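Local coordinates for uncharacterized protein DUF1234 (Pectobacterium atrosepticum SCRI1043, PDB 3BDV) that is of uncharacterized function but adopts an alpha/beta-hydrolase fold and is probably a hydrolase, crystallised here with bound calcium, at residues P127-A132 with E154-G159; V105-P110 with P137-T142; G80-A85 with A161-A166. All blocks are in the same frame, centred on the assembly; numbering follows the deposited sequence. Where two conformers were deposited one is given.

Overall arrangement
The chain first reaches these contacts at residues 80-85, the turn between strand 76-81 and helix 83-93. Its partner, 161-166, comes late, so contact 3 closes the longest loop and holds the other two within it. Residues 105-110, following strand 99-105, open contact 2, which closes when the chain arrives at 137-142. Before that it has passed through 127-132, which waits for 154-159 to complete contact 1; the segments alternate, so contacts 1 and 2 cross. Contact 1 pairs the last two strands of the parallel sheet, contact 2 joins two loops beyond neighbouring strand ends, and contact 3 brings the strand-to-helix turn, probably a nucleophile elbow, to the loop before helix 174-185.

Contact 1 of 3, residues P127-A132 with E154-G159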
# COMPACT_ATOMS: atom_id res chain seq x y z
N PRO A 127 9.72 -2.38 7.85
CA PRO A 127 10.13 -1.65 6.66
C PRO A 127 8.96 -1.11 5.84
O PRO A 127 7.99 -1.83 5.56
CB PRO A 127 10.95 -2.70 5.87
CG PRO A 127 11.47 -3.62 6.95
CD PRO A 127 10.36 -3.71 7.93
N THR A 128 9.10 0.16 5.46
CA THR A 128 8.05 0.93 4.79
C THR A 128 8.58 1.72 3.57
O THR A 128 9.64 2.34 3.61
CB THR A 128 7.40 1.88 5.82
OG1 THR A 128 6.93 1.10 6.96
CG2 THR A 128 6.25 2.68 5.27
N LEU A 129 7.80 1.69 2.51
CA LEU A 129 8.04 2.47 1.32
C LEU A 129 6.79 3.35 1.06
O LEU A 129 5.68 2.82 1.03
CB LEU A 129 8.23 1.51 0.17
CG LEU A 129 8.87 1.87 -1.12
CD1 LEU A 129 10.32 2.27 -0.87
CD2 LEU A 129 8.72 0.58 -2.00
N THR A 130 7.00 4.65 0.81
CA THR A 130 5.91 5.60 0.59
C THR A 130 6.08 6.27 -0.77
O THR A 130 7.17 6.75 -1.06
CB THR A 130 5.84 6.66 1.69
OG1 THR A 130 5.56 6.01 2.94
CG2 THR A 130 4.70 7.72 1.43
N PHE A 131 5.03 6.31 -1.57
CA PHE A 131 5.07 6.96 -2.88
C PHE A 131 4.18 8.20 -2.78
O PHE A 131 3.03 8.10 -2.32
CB PHE A 131 4.50 6.05 -3.96
CG PHE A 131 5.33 4.83 -4.19
CD1 PHE A 131 5.28 3.76 -3.34
CD2 PHE A 131 6.15 4.74 -5.29
CE1 PHE A 131 6.08 2.64 -3.55
CE2 PHE A 131 6.94 3.62 -5.50
CZ PHE A 131 6.91 2.58 -4.63
N ALA A 132 4.72 9.34 -3.17
CA ALA A 132 4.05 10.64 -2.99
C ALA A 132 4.05 11.40 -4.30
O ALA A 132 5.03 11.46 -4.98
CB ALA A 132 4.72 11.44 -1.89
N GLU A 154 11.03 5.08 3.43
CA GLU A 154 11.65 5.62 2.25
C GLU A 154 10.57 6.40 1.51
O GLU A 154 9.41 5.97 1.50
CB GLU A 154 12.09 4.49 1.32
CG GLU A 154 13.40 4.68 0.67
CD GLU A 154 13.82 3.49 -0.20
OE1 GLU A 154 13.68 2.34 0.25
OE2 GLU A 154 14.27 3.74 -1.32
N LEU A 155 10.94 7.51 0.90
CA LEU A 155 10.00 8.38 0.20
C LEU A 155 10.33 8.45 -1.27
O LEU A 155 11.40 8.89 -1.65
CB LEU A 155 10.02 9.78 0.81
CG LEU A 155 8.95 10.82 0.43
CD1 LEU A 155 9.31 11.55 -0.94
CD2 LEU A 155 7.53 10.23 0.39
N VAL A 156 9.39 7.99 -2.08
CA VAL A 156 9.54 7.91 -3.53
C VAL A 156 8.67 8.97 -4.14
O VAL A 156 7.45 8.89 -4.03
CB VAL A 156 9.17 6.53 -4.07
CG1 VAL A 156 9.30 6.47 -5.64
CG2 VAL A 156 10.04 5.47 -3.38
N ASP A 157 9.32 9.98 -4.68
CA ASP A 157 8.68 11.09 -5.42
C ASP A 157 8.34 10.65 -6.85
O ASP A 157 9.22 10.40 -7.65
CB ASP A 157 9.67 12.27 -5.39
CG ASP A 157 9.15 13.51 -6.07
OD1 ASP A 157 8.13 13.45 -6.78
OD2 ASP A 157 9.77 14.57 -5.84
N VAL A 158 7.04 10.53 -7.14
CA VAL A 158 6.51 10.10 -8.44
C VAL A 158 6.09 11.31 -9.30
O VAL A 158 5.41 11.15 -10.30
CB VAL A 158 5.38 9.03 -8.31
CG1 VAL A 158 5.95 7.75 -7.67
CG2 VAL A 158 4.19 9.58 -7.51
N GLY A 159 6.52 12.50 -8.93
CA GLY A 159 6.21 13.67 -9.73
C GLY A 159 4.75 14.07 -9.66
O GLY A 159 4.07 13.81 -8.67
O HOH W 1 12.46 0.85 3.15
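Phe131 and Val156 sit side by side on one face of a parallel strand pair, and their contact illustrates how an edge strand is seated by both backbone and side chains. Val156 CG1 lies 3.6 Å from Phe131 CD2, while its other methyl, CG2, stands over a ring face toward the rim. Val158 CG1 reaches the ring edge in its plane, 3.8 Å from Phe131 CD2. On the same face Leu129 CD1 lies 4.1 Å from Val156 CG2 and against Glu154, near both its CB and its carboxylate OE1. On the other face Leu155 CD2 touches both Thr130 CG2 and, at 3.8 Å, Ala132 CB; with CG anti to the backbone N (chi1 -169°), Leu155 brings this branch back over the neighbouring strand. Between the faces run five backbone hydrogen bonds, including Val156 N to Thr130 O at 2.7 Å and Ala132 N to Val156 O at 2.9 Å. Past the pairing, Asp157 OD1 accepts from Gly159 N at 2.8 Å, an Asx turn. Farther out, Trp173 meets Phe131 edge-to-face and helix 141-151 packs on Leu155. In this beta-alpha-beta unit the five bonds tie alternate residues of the edge strand to strand 128-132, itself bonded to strand 99-105; the side chains touching across the pair are mostly hydrocarbon, while Glu154 and Asp157 turn their charges to Arg179 and His134.

Contact 2 of 3, residues V105-P110 with P137-T142; sequences VAPAEP and PLMSFT
Glu109 and Leu138 supply the one direct hydrogen bond between these two loops: Glu109 N donates to Leu138 O at 3.0 Å, approaching from 31° out of the carbonyl plane. A second polar link is made through water, which donates to Glu109 OE1 at 2.8 Å and accepts from Ser140 N. The carboxylate is further fixed by helix 141-151, where Arg143 forms a salt bridge with OE1 and Trp147 a hydrogen bond to OE2, so both oxygens are engaged. Van der Waals packing centres on Met139, deposited as selenomethionine. A chi1 of 179° extends it away from its own backbone N, and bends at the next two torsions fold the chain back along the opposing loop. Met139 CB rests 3.2 Å from Pro107 O, and the terminal methyl, Met139 CE, also meets Ala108 O. Met139 SE comes within 3.6 Å of Glu109 OE1, the two side chains crossing at about a right angle. Two pairs are purely apolar: Met139 CE lies 4.1 Å from Pro107 CG, and Ala108 CB meets Leu138 CB at 4.0 Å. Ser140 then occupies the N-cap position, its OG accepting from Arg143 N to start helix 141-151. Such a meeting of loops beyond the C-terminal ends of adjacent parallel strands suits an alpha/beta-hydrolase fold, in which the later loop, with Asp136 just before Pro137, probably carries the acid of a catalytic triad.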
# COMPACT_ATOMS: atom_id res chain seq x y z
N VAL A 105 0.96 4.03 -0.85
CA VAL A 105 0.92 4.73 -2.11
C VAL A 105 -0.10 5.86 -2.00
O VAL A 105 -1.28 5.59 -1.79
CB VAL A 105 0.51 3.80 -3.27
CG1 VAL A 105 0.43 4.63 -4.62
CG2 VAL A 105 1.47 2.58 -3.35
N ALA A 106 0.37 7.09 -2.12
CA ALA A 106 -0.52 8.27 -1.96
C ALA A 106 -1.30 8.19 -0.64
O ALA A 106 -2.53 8.31 -0.60
CB ALA A 106 -1.47 8.46 -3.17
N PRO A 107 -0.58 8.03 0.48
CA PRO A 107 -1.28 8.08 1.76
C PRO A 107 -1.96 9.44 1.87
O PRO A 107 -1.39 10.45 1.46
CB PRO A 107 -0.15 7.95 2.78
CG PRO A 107 0.95 8.46 2.17
CD PRO A 107 0.88 8.07 0.70
N ALA A 108 -3.17 9.46 2.42
CA ALA A 108 -3.86 10.71 2.61
C ALA A 108 -3.37 11.40 3.91
O ALA A 108 -3.03 10.72 4.86
CB ALA A 108 -5.38 10.46 2.63
N GLU A 109 -3.43 12.72 3.94
CA GLU A 109 -3.27 13.46 5.18
C GLU A 109 -4.38 13.02 6.13
O GLU A 109 -5.57 13.08 5.80
CB GLU A 109 -3.36 14.98 4.85
CG GLU A 109 -3.14 15.89 6.01
CD GLU A 109 -1.70 15.91 6.49
OE1 GLU A 109 -0.82 16.36 5.73
OE2 GLU A 109 -1.46 15.49 7.63
N PRO A 110 -4.01 12.55 7.33
CA PRO A 110 -5.07 12.08 8.24
C PRO A 110 -6.26 13.03 8.54
O PRO A 110 -7.42 12.59 8.66
CB PRO A 110 -4.29 11.73 9.49
CG PRO A 110 -2.98 11.30 8.98
CD PRO A 110 -2.67 12.21 7.86
N PRO A 137 -4.61 15.67 -4.44
CA PRO A 137 -5.47 16.54 -3.61
C PRO A 137 -5.50 16.23 -2.13
O PRO A 137 -5.83 17.13 -1.34
CB PRO A 137 -6.85 16.36 -4.25
CG PRO A 137 -6.52 16.13 -5.70
CD PRO A 137 -5.37 15.17 -5.62
N LEU A 138 -5.20 15.01 -1.75
CA LEU A 138 -5.36 14.62 -0.35
C LEU A 138 -4.07 14.67 0.43
O LEU A 138 -4.13 14.51 1.64
CB LEU A 138 -6.01 13.23 -0.23
CG LEU A 138 -7.39 13.13 -0.87
CD1 LEU A 138 -8.11 11.86 -0.51
CD2 LEU A 138 -8.18 14.43 -0.54
N MSE A 139 -2.93 14.94 -0.20
CA MSE A 139 -1.66 15.00 0.51
C MSE A 139 -0.64 15.86 -0.22
O MSE A 139 -0.29 15.56 -1.36
CB MSE A 139 -1.12 13.58 0.75
CG MSE A 139 0.22 13.49 1.47
SE MSE A 139 0.19 13.85 3.34
CE MSE A 139 -0.02 12.01 4.04
N SER A 140 -0.20 16.95 0.39
CA SER A 140 0.84 17.79 -0.26
C SER A 140 2.14 17.02 -0.22
O SER A 140 2.36 16.19 0.67
CB SER A 140 1.06 19.15 0.42
OG SER A 140 1.60 19.05 1.72
N PHE A 141 3.02 17.31 -1.16
CA PHE A 141 4.31 16.63 -1.16
C PHE A 141 5.14 16.90 0.09
O PHE A 141 5.77 16.00 0.65
CB PHE A 141 5.11 16.98 -2.42
CG PHE A 141 6.37 16.20 -2.52
CD1 PHE A 141 6.33 14.87 -2.89
CD2 PHE A 141 7.59 16.76 -2.16
CE1 PHE A 141 7.50 14.10 -2.95
CE2 PHE A 141 8.76 16.01 -2.20
CZ PHE A 141 8.71 14.69 -2.59
N THR A 142 5.12 18.14 0.59
CA THR A 142 5.94 18.44 1.75
C THR A 142 5.41 17.71 2.97
O THR A 142 6.19 17.26 3.80
CB THR A 142 6.16 19.96 1.95
OG1 THR A 142 4.91 20.59 2.14
CG2 THR A 142 6.84 20.57 0.72
O HOH W 2 -1.34 17.45 3.24

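Contact 3 of 3, residues G80-A85 with A161-A166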
# COMPACT_ATOMS: atom_id res chain seq x y z
N GLY A 80 -1.10 -0.41 0.29
CA GLY A 80 -2.22 0.48 0.51
C GLY A 80 -2.31 1.68 -0.42
O GLY A 80 -1.30 2.21 -0.83
N HIS A 81 -3.53 2.16 -0.67
CA HIS A 81 -3.73 3.40 -1.41
C HIS A 81 -4.56 4.37 -0.58
O HIS A 81 -5.64 4.01 -0.13
CB HIS A 81 -4.45 3.14 -2.75
CG HIS A 81 -4.69 4.38 -3.58
ND1 HIS A 81 -5.93 4.74 -4.06
CD2 HIS A 81 -3.84 5.35 -3.98
CE1 HIS A 81 -5.83 5.87 -4.73
NE2 HIS A 81 -4.56 6.26 -4.72
N SER A 82 -4.07 5.60 -0.40
CA SER A 82 -4.89 6.67 0.20
C SER A 82 -5.40 6.31 1.62
O SER A 82 -4.61 6.02 2.52
CB SER A 82 -6.00 7.07 -0.77
OG SER A 82 -6.50 8.37 -0.43
N PHE A 83 -6.73 6.28 1.84
CA PHE A 83 -7.23 5.83 3.11
C PHE A 83 -6.76 4.42 3.48
O PHE A 83 -6.49 4.13 4.65
CB PHE A 83 -8.75 5.93 3.17
CG PHE A 83 -9.31 5.77 4.56
CD1 PHE A 83 -9.30 6.83 5.45
CD2 PHE A 83 -9.96 4.62 4.93
CE1 PHE A 83 -9.86 6.70 6.75
CE2 PHE A 83 -10.50 4.48 6.20
CZ PHE A 83 -10.47 5.53 7.10
N GLY A 84 -6.68 3.55 2.49
CA GLY A 84 -6.12 2.21 2.69
C GLY A 84 -4.71 2.24 3.23
O GLY A 84 -4.36 1.40 4.06
N ALA A 85 -3.89 3.19 2.79
CA ALA A 85 -2.54 3.26 3.29
C ALA A 85 -2.53 3.73 4.73
O ALA A 85 -1.72 3.28 5.54
CB ALA A 85 -1.70 4.23 2.41
N ALA A 161 1.65 13.07 -10.34
CA ALA A 161 0.97 11.84 -10.63
C ALA A 161 -0.48 11.87 -10.14
O ALA A 161 -1.09 10.80 -9.86
CB ALA A 161 1.71 10.65 -10.02
N GLY A 162 -1.02 13.07 -10.02
CA GLY A 162 -2.36 13.19 -9.42
C GLY A 162 -2.49 12.44 -8.09
O GLY A 162 -1.58 12.46 -7.23
N HIS A 163 -3.61 11.73 -7.94
CA HIS A 163 -3.91 10.90 -6.77
C HIS A 163 -3.45 9.44 -6.92
O HIS A 163 -3.70 8.62 -6.04
CB HIS A 163 -5.42 11.00 -6.47
CG HIS A 163 -5.87 10.34 -5.22
ND1 HIS A 163 -5.34 10.61 -3.98
CD2 HIS A 163 -6.83 9.40 -5.02
CE1 HIS A 163 -5.97 9.90 -3.07
NE2 HIS A 163 -6.88 9.14 -3.67
N ILE A 164 -2.69 9.17 -7.98
CA ILE A 164 -2.09 7.87 -8.29
C ILE A 164 -3.23 6.85 -8.40
O ILE A 164 -3.35 5.92 -7.62
CB ILE A 164 -0.94 7.42 -7.28
CG1 ILE A 164 0.01 8.57 -6.93
CG2 ILE A 164 -0.10 6.27 -7.92
CD1 ILE A 164 1.17 8.17 -6.04
N ASN A 165 -4.11 7.10 -9.35
CA ASN A 165 -5.29 6.30 -9.57
C ASN A 165 -5.47 6.20 -11.11
O ASN A 165 -4.61 6.68 -11.85
CB ASN A 165 -6.49 6.90 -8.88
CG ASN A 165 -6.82 8.34 -9.34
OD1 ASN A 165 -6.19 8.88 -10.26
ND2 ASN A 165 -7.82 8.95 -8.68
N ALA A 166 -6.53 5.54 -11.55
CA ALA A 166 -6.75 5.28 -12.97
C ALA A 166 -6.82 6.56 -13.75
O ALA A 166 -6.29 6.63 -14.85
CB ALA A 166 -8.03 4.50 -13.16
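Ser82, at positive phi (58°) in a tight turn from strand to helix, faces His163 in a type II' turn running from Ala161 to Ile164, the two CA atoms 8.2 Å apart. Side chains bridge that distance. The trans first torsion of His163 (chi1 -174°) carries its ring to the serine: Ser82 OG lies at the ring edge, in plane, 3.1 Å from His163 CE1 and 3.4 Å from His163 NE2. The other ring nitrogen, ND1, next to CE1, is hydrogen-bonded to Asp136, the serine, histidine and aspartate together being consistent with a catalytic triad. His81 is held from the backbone instead. Its NE2 donates a nearly straight 2.8 Å bond to His163 O, which lies in the imidazole plane and helps to set the ring's rotation, with Trp34 and His33 packed edge-to-face against it. This NE2 also lies over a face of the His163 ring; the two planes meet at 53°, with centroids 4.7 Å apart. The GxSxG sequence at this strand-to-helix turn, probably a nucleophile elbow, lies at the C-terminal end of strand 76-81, between strands 19-23 and 99-105, and leads into helix 83-93, while the histidine loop follows strand 154-157, resting Ile164 on Val105 before helix 174-185.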